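PDB 4MYK: formiminoglutamase from Trypanosoma cruzi, which hydrolyses N-formimino-L-glutamate as an arginase-like manganese metalloenzyme with the arginase/deacetylase fold. Local coordinates for residues A216-A219 and L220-A223; Y297-Y300 and H301-G305. The protein carries 1 engineered substitution. One frame throughout, in Å; residues are numbered along the deposited sequence.

Contact 1: A216-A219 and L220-A223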
ATOM      1  N   ALA A 216     -13.972   3.946   9.415  1.00 17.67           N
ATOM      2  CA  ALA A 216     -13.128   4.577  10.426  1.00 16.43           C
ATOM      3  C   ALA A 216     -13.794   5.795  11.061  1.00 16.74           C
ATOM      4  O   ALA A 216     -13.785   5.963  12.278  1.00 15.08           O
ATOM      5  CB  ALA A 216     -11.780   4.953   9.836  1.00 17.89           C
ATOM      6  N   VAL A 217     -14.381   6.638  10.221  1.00 20.69           N
ATOM      7  CA  VAL A 217     -15.023   7.859  10.686  1.00 19.01           C
ATOM      8  C   VAL A 217     -16.226   7.551  11.584  1.00 19.71           C
ATOM      9  O   VAL A 217     -16.366   8.145  12.653  1.00 19.76           O
ATOM     10  CB  VAL A 217     -15.401   8.785   9.492  1.00 18.27           C
ATOM     11  CG1 VAL A 217     -16.373   9.866   9.920  1.00 19.73           C
ATOM     12  CG2 VAL A 217     -14.149   9.397   8.883  1.00 18.53           C
ATOM     13  N   ALA A 218     -17.072   6.610  11.156  1.00 20.81           N
ATOM     14  CA  ALA A 218     -18.221   6.162  11.950  1.00 23.41           C
ATOM     15  C   ALA A 218     -17.792   5.536  13.276  1.00 18.10           C
ATOM     16  O   ALA A 218     -18.401   5.776  14.316  1.00 21.73           O
ATOM     17  CB  ALA A 218     -19.067   5.173  11.158  1.00 18.61           C
ATOM     18  N   ALA A 219     -16.754   4.713  13.225  1.00 17.45           N
ATOM     19  CA  ALA A 219     -16.203   4.111  14.422  1.00 16.76           C
ATOM     20  C   ALA A 219     -15.667   5.193  15.352  1.00 18.90           C
ATOM     21  O   ALA A 219     -15.859   5.123  16.559  1.00 17.14           O
ATOM     22  CB  ALA A 219     -15.093   3.138  14.051  1.00 18.12           C
ATOM     23  N   LEU A 220     -14.990   6.187  14.779  1.00 16.65           N
ATOM     24  CA  LEU A 220     -14.455   7.313  15.552  1.00 18.61           C
ATOM     25  C   LEU A 220     -15.551   8.237  16.109  1.00 18.98           C
ATOM     26  O   LEU A 220     -15.381   8.841  17.157  1.00 18.67           O
ATOM     27  CB  LEU A 220     -13.467   8.127  14.717  1.00 16.93           C
ATOM     28  CG  LEU A 220     -12.810   9.300  15.445  1.00 16.79           C
ATOM     29  CD1 LEU A 220     -12.034   8.805  16.637  1.00 16.20           C
ATOM     30  CD2 LEU A 220     -11.902  10.037  14.515  1.00 18.00           C
ATOM     31  N   GLU A 221     -16.670   8.356  15.406  1.00 18.23           N
ATOM     32  CA  GLU A 221     -17.823   9.063  15.952  1.00 20.48           C
ATOM     33  C   GLU A 221     -18.271   8.374  17.226  1.00 20.14           C
ATOM     34  O   GLU A 221     -18.478   9.007  18.265  1.00 20.04           O
ATOM     35  CB  GLU A 221     -18.963   9.095  14.940  1.00 21.86           C
ATOM     36  CG  GLU A 221     -18.749  10.134  13.858  1.00 24.78           C
ATOM     37  CD  GLU A 221     -19.741  10.017  12.717  1.00 32.42           C
ATOM     38  OE1 GLU A 221     -20.444   8.987  12.633  1.00 32.78           O
ATOM     39  OE2 GLU A 221     -19.802  10.958  11.897  1.00 32.60           O
ATOM     40  N   ASP A 222     -18.407   7.061  17.138  1.00 17.75           N
ATOM     41  CA  ASP A 222     -18.756   6.252  18.291  1.00 18.94           C
ATOM     42  C   ASP A 222     -17.795   6.554  19.437  1.00 17.20           C
ATOM     43  O   ASP A 222     -18.219   6.719  20.586  1.00 20.65           O
ATOM     44  CB  ASP A 222     -18.718   4.754  17.931  1.00 19.20           C
ATOM     45  CG  ASP A 222     -19.897   4.316  17.041  1.00 21.26           C
ATOM     46  OD1 ASP A 222     -20.731   5.162  16.666  1.00 21.89           O
ATOM     47  OD2 ASP A 222     -19.989   3.113  16.717  1.00 22.22           O
ATOM     48  N   ALA A 223     -16.504   6.628  19.113  1.00 16.41           N
ATOM     49  CA  ALA A 223     -15.457   6.855  20.106  1.00 17.59           C
ATOM     50  C   ALA A 223     -15.612   8.204  20.825  1.00 19.03           C
ATOM     51  O   ALA A 223     -15.433   8.283  22.042  1.00 18.26           O
ATOM     52  CB  ALA A 223     -14.056   6.723  19.470  1.00 13.11           C
TER

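Contact 2: Y297-Y300 and H301-G305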
ATOM      1  N   TYR A 297      -0.288  16.210   6.244  1.00 13.58           N
ATOM      2  CA  TYR A 297      -1.606  16.128   5.627  1.00 14.22           C
ATOM      3  C   TYR A 297      -2.691  15.751   6.628  1.00 14.99           C
ATOM      4  O   TYR A 297      -3.831  16.189   6.520  1.00 15.21           O
ATOM      5  CB  TYR A 297      -1.597  15.150   4.454  1.00 16.50           C
ATOM      6  CG  TYR A 297      -1.116  15.771   3.155  1.00 15.72           C
ATOM      7  CD1 TYR A 297      -1.659  16.966   2.696  1.00 14.82           C
ATOM      8  CD2 TYR A 297      -0.132  15.161   2.386  1.00 16.19           C
ATOM      9  CE1 TYR A 297      -1.226  17.540   1.516  1.00 18.93           C
ATOM     10  CE2 TYR A 297       0.301  15.726   1.201  1.00 15.57           C
ATOM     11  CZ  TYR A 297      -0.246  16.917   0.770  1.00 20.59           C
ATOM     12  OH  TYR A 297       0.175  17.488  -0.412  1.00 23.40           O
ATOM     13  N   MET A 298      -2.327  14.942   7.614  1.00 16.42           N
ATOM     14  CA  MET A 298      -3.232  14.621   8.711  1.00 14.09           C
ATOM     15  C   MET A 298      -3.595  15.868   9.532  1.00 15.36           C
ATOM     16  O   MET A 298      -4.769  16.103   9.841  1.00 16.47           O
ATOM     17  CB  MET A 298      -2.607  13.552   9.603  1.00 11.89           C
ATOM     18  CG  MET A 298      -2.694  12.148   9.043  1.00 12.92           C
ATOM     19  SD  MET A 298      -1.824  10.926  10.052  1.00 15.77           S
ATOM     20  CE  MET A 298      -2.733  10.987  11.596  1.00 15.28           C
ATOM     21  N   PHE A 299      -2.580  16.648   9.901  1.00 14.26           N
ATOM     22  CA  PHE A 299      -2.770  17.933  10.596  1.00 14.60           C
ATOM     23  C   PHE A 299      -3.586  18.899   9.726  1.00 14.68           C
ATOM     24  O   PHE A 299      -4.477  19.598  10.200  1.00 15.46           O
ATOM     25  CB  PHE A 299      -1.401  18.541  10.944  1.00 15.27           C
ATOM     26  CG  PHE A 299      -1.459  19.980  11.394  1.00 14.52           C
ATOM     27  CD1 PHE A 299      -1.899  20.306  12.664  1.00 15.33           C
ATOM     28  CD2 PHE A 299      -1.051  21.003  10.546  1.00 13.88           C
ATOM     29  CE1 PHE A 299      -1.958  21.623  13.073  1.00 15.34           C
ATOM     30  CE2 PHE A 299      -1.103  22.323  10.950  1.00 13.41           C
ATOM     31  CZ  PHE A 299      -1.551  22.632  12.212  1.00 17.55           C
ATOM     32  N   TYR A 300      -3.256  18.919   8.441  1.00 15.08           N
ATOM     33  CA  TYR A 300      -3.967  19.714   7.456  1.00 15.16           C
ATOM     34  C   TYR A 300      -5.475  19.436   7.477  1.00 14.95           C
ATOM     35  O   TYR A 300      -6.283  20.359   7.484  1.00 16.24           O
ATOM     36  CB  TYR A 300      -3.387  19.438   6.064  1.00 15.99           C
ATOM     37  CG  TYR A 300      -4.241  19.960   4.933  1.00 18.37           C
ATOM     38  CD1 TYR A 300      -4.368  21.324   4.709  1.00 20.06           C
ATOM     39  CD2 TYR A 300      -4.923  19.094   4.093  1.00 17.04           C
ATOM     40  CE1 TYR A 300      -5.153  21.813   3.685  1.00 17.65           C
ATOM     41  CE2 TYR A 300      -5.718  19.571   3.070  1.00 17.02           C
ATOM     42  CZ  TYR A 300      -5.827  20.936   2.869  1.00 19.25           C
ATOM     43  OH  TYR A 300      -6.611  21.429   1.847  1.00 18.83           O
ATOM     44  N   HIS A 301      -5.847  18.161   7.488  1.00 15.43           N
ATOM     45  CA  HIS A 301      -7.251  17.771   7.497  1.00 13.25           C
ATOM     46  C   HIS A 301      -7.882  18.172   8.817  1.00 16.49           C
ATOM     47  O   HIS A 301      -9.023  18.638   8.851  1.00 16.30           O
ATOM     48  CB  HIS A 301      -7.404  16.263   7.254  1.00 16.31           C
ATOM     49  CG  HIS A 301      -7.347  15.879   5.805  1.00 17.36           C
ATOM     50  ND1 HIS A 301      -6.161  15.691   5.128  1.00 15.88           N
ATOM     51  CD2 HIS A 301      -8.333  15.667   4.899  1.00 16.94           C
ATOM     52  CE1 HIS A 301      -6.418  15.377   3.869  1.00 18.37           C
ATOM     53  NE2 HIS A 301      -7.728  15.358   3.704  1.00 18.02           N
ATOM     54  N   PHE A 302      -7.140  17.995   9.909  1.00 14.67           N
ATOM     55  CA  PHE A 302      -7.634  18.453  11.193  1.00 14.81           C
ATOM     56  C   PHE A 302      -7.963  19.941  11.104  1.00 16.90           C
ATOM     57  O   PHE A 302      -9.043  20.368  11.507  1.00 17.40           O
ATOM     58  CB  PHE A 302      -6.637  18.236  12.339  1.00 16.77           C
ATOM     59  CG  PHE A 302      -7.017  19.005  13.568  1.00 17.72           C
ATOM     60  CD1 PHE A 302      -7.946  18.489  14.460  1.00 20.31           C
ATOM     61  CD2 PHE A 302      -6.532  20.287  13.776  1.00 17.31           C
ATOM     62  CE1 PHE A 302      -8.354  19.219  15.562  1.00 18.80           C
ATOM     63  CE2 PHE A 302      -6.927  21.017  14.872  1.00 17.17           C
ATOM     64  CZ  PHE A 302      -7.840  20.483  15.767  1.00 18.32           C
ATOM     65  N   VAL A 303      -7.009  20.717  10.594  1.00 14.70           N
ATOM     66  CA  VAL A 303      -7.147  22.159  10.459  1.00 15.27           C
ATOM     67  C   VAL A 303      -8.390  22.553   9.648  1.00 17.87           C
ATOM     68  O   VAL A 303      -9.116  23.475  10.027  1.00 19.87           O
ATOM     69  CB  VAL A 303      -5.896  22.770   9.819  1.00 17.71           C
ATOM     70  CG1 VAL A 303      -6.169  24.200   9.357  1.00 19.60           C
ATOM     71  CG2 VAL A 303      -4.725  22.716  10.794  1.00 17.58           C
ATOM     72  N   LEU A 304      -8.631  21.854   8.541  1.00 16.74           N
ATOM     73  CA  LEU A 304      -9.838  22.058   7.748  1.00 17.40           C
ATOM     74  C   LEU A 304     -11.106  21.775   8.552  1.00 17.37           C
ATOM     75  O   LEU A 304     -12.081  22.516   8.464  1.00 18.78           O
ATOM     76  CB  LEU A 304      -9.823  21.157   6.520  1.00 17.45           C
ATOM     77  CG  LEU A 304      -8.916  21.564   5.364  1.00 16.85           C
ATOM     78  CD1 LEU A 304      -9.100  20.597   4.219  1.00 19.22           C
ATOM     79  CD2 LEU A 304      -9.233  22.971   4.917  1.00 18.94           C
ATOM     80  N   GLY A 305     -11.098  20.685   9.315  1.00 16.91           N
ATOM     81  CA  GLY A 305     -12.238  20.324  10.131  1.00 17.84           C
ATOM     82  C   GLY A 305     -12.500  21.401  11.161  1.00 20.40           C
ATOM     83  O   GLY A 305     -13.646  21.768  11.431  1.00 18.99           O
TER

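Contact 1: A216-A219 and L220-A223
Val217 O receives the backbone N-H of Glu221 at 2.8 Å, N to O, and the aliphatic part of the same glutamate lies against this oxygen, with CG of Glu221 3.3 Å from O of Val217. Leu220 N reaches Ala216 O at an equal 2.8 Å, while Asp222 N to Ala218 O, at 3.1 Å, is the straightest of the set, with an N-H...O angle of 168°. With Ala223 N on Ala219 O, four consecutive i to i+4 bonds are those of a regular alpha helix, here about two turns of it.

Glu221 runs back along this turn. Its CG stands beside the backbone N (chi1 -78°) and the chain beyond is extended, which brings OE2 to 4.1 Å from CG1 of Val217 and OE1 to 3.7 Å from CA of Ala218. These are van der Waals approaches, in which the side chains of Val217 and Glu221 cross at a slant. Asp222 has its CG on the corresponding side, and its OD1 comes 3.4 Å from O of Ala218; as both are acceptors, nothing binds them to each other. The attraction on this carboxylate lies instead in a salt bridge from OD2 to Lys214, at the end of the preceding helix 208-214.

Leu220 leaves the helix differently: with CG anti to the backbone N (chi1 -178°), its end leads away from the preceding turn and meets Phe183, Ile143 and Met264. Ala219 and Ala223 also touch Phe183, while Val217 and Glu221 touch Leu267 of helix 258-270. The chemistry is therefore two-sided: Ala219, Leu220 and Ala223 form the buried apolar face that meets the central parallel sheet, whereas the acidic groups occupy the exposed side, where the Lys214 pairing would be expected to offset the charge of Asp222.

Contact 2: Y297-Y300 and H301-G305
His301 grips the carbonyl oxygen of Tyr297 twice, with its ring ND1 at 2.8 Å from O of Tyr297 and its own backbone N at 3.0 Å from that O. The two donors arrive from opposite faces of the carbonyl plane. The ring bond is nearly straight (166°) and the oxygen lies in the imidazole plane, although ND1 itself stands above the carbonyl plane. CG beside the backbone N (chi1 -82°) folds the ring back over the preceding turn, and the bond places a proton on ND1 and limits rotation of the ring.

Tyr300 turns an edge to the face of this imidazole in a T-shaped pair, centroids 5.4 Å apart and planes at 82°. Leu304 CG lies over one face of the phenol ring, 4.3 Å from its centroid, a CH-pi contact, while CD1 reaches toward CZ and OH; the hydroxyl is held by Ser68 O and Asn71. One residue earlier, with the same i to i+4 spacing, CG2 of Val303 sits over the Phe299 ring, 3.7 Å from its centroid, another CH-pi contact.

Beyond the helix, Phe262 stacks on His301, and Ser188 of the second subunit packs on Tyr300. The i to i+4 pairs are an ordinary helical pattern; what fits the three-layer arginase fold is a buried helix packed on the parallel sheet, meeting strands 32-37 and 114-119 through Ile32, Ile34, Phe114 and Phe116.

Contacts 1 and 2 lie on separate helices, 216-227 and 290-306, with centres about 17 Å apart and nearest atoms about 9 Å apart, so they do not touch. Helix 258-270 joins them: Met264 and Leu267 meet contact 1, whereas Phe262, Cys265 and Phe266 meet contact 2. Each helix also reaches the central sheet, at strands 141-145 and 180-185 for the first and strand 32-37 for the second. Neither supplies a manganese ligand. The side chain of Leu220 is about 12 Å from that of Asp146, and Met298 lies about 9 Å from Asp236, side chain to side chain, and about 12 Å from a bound manganese ion.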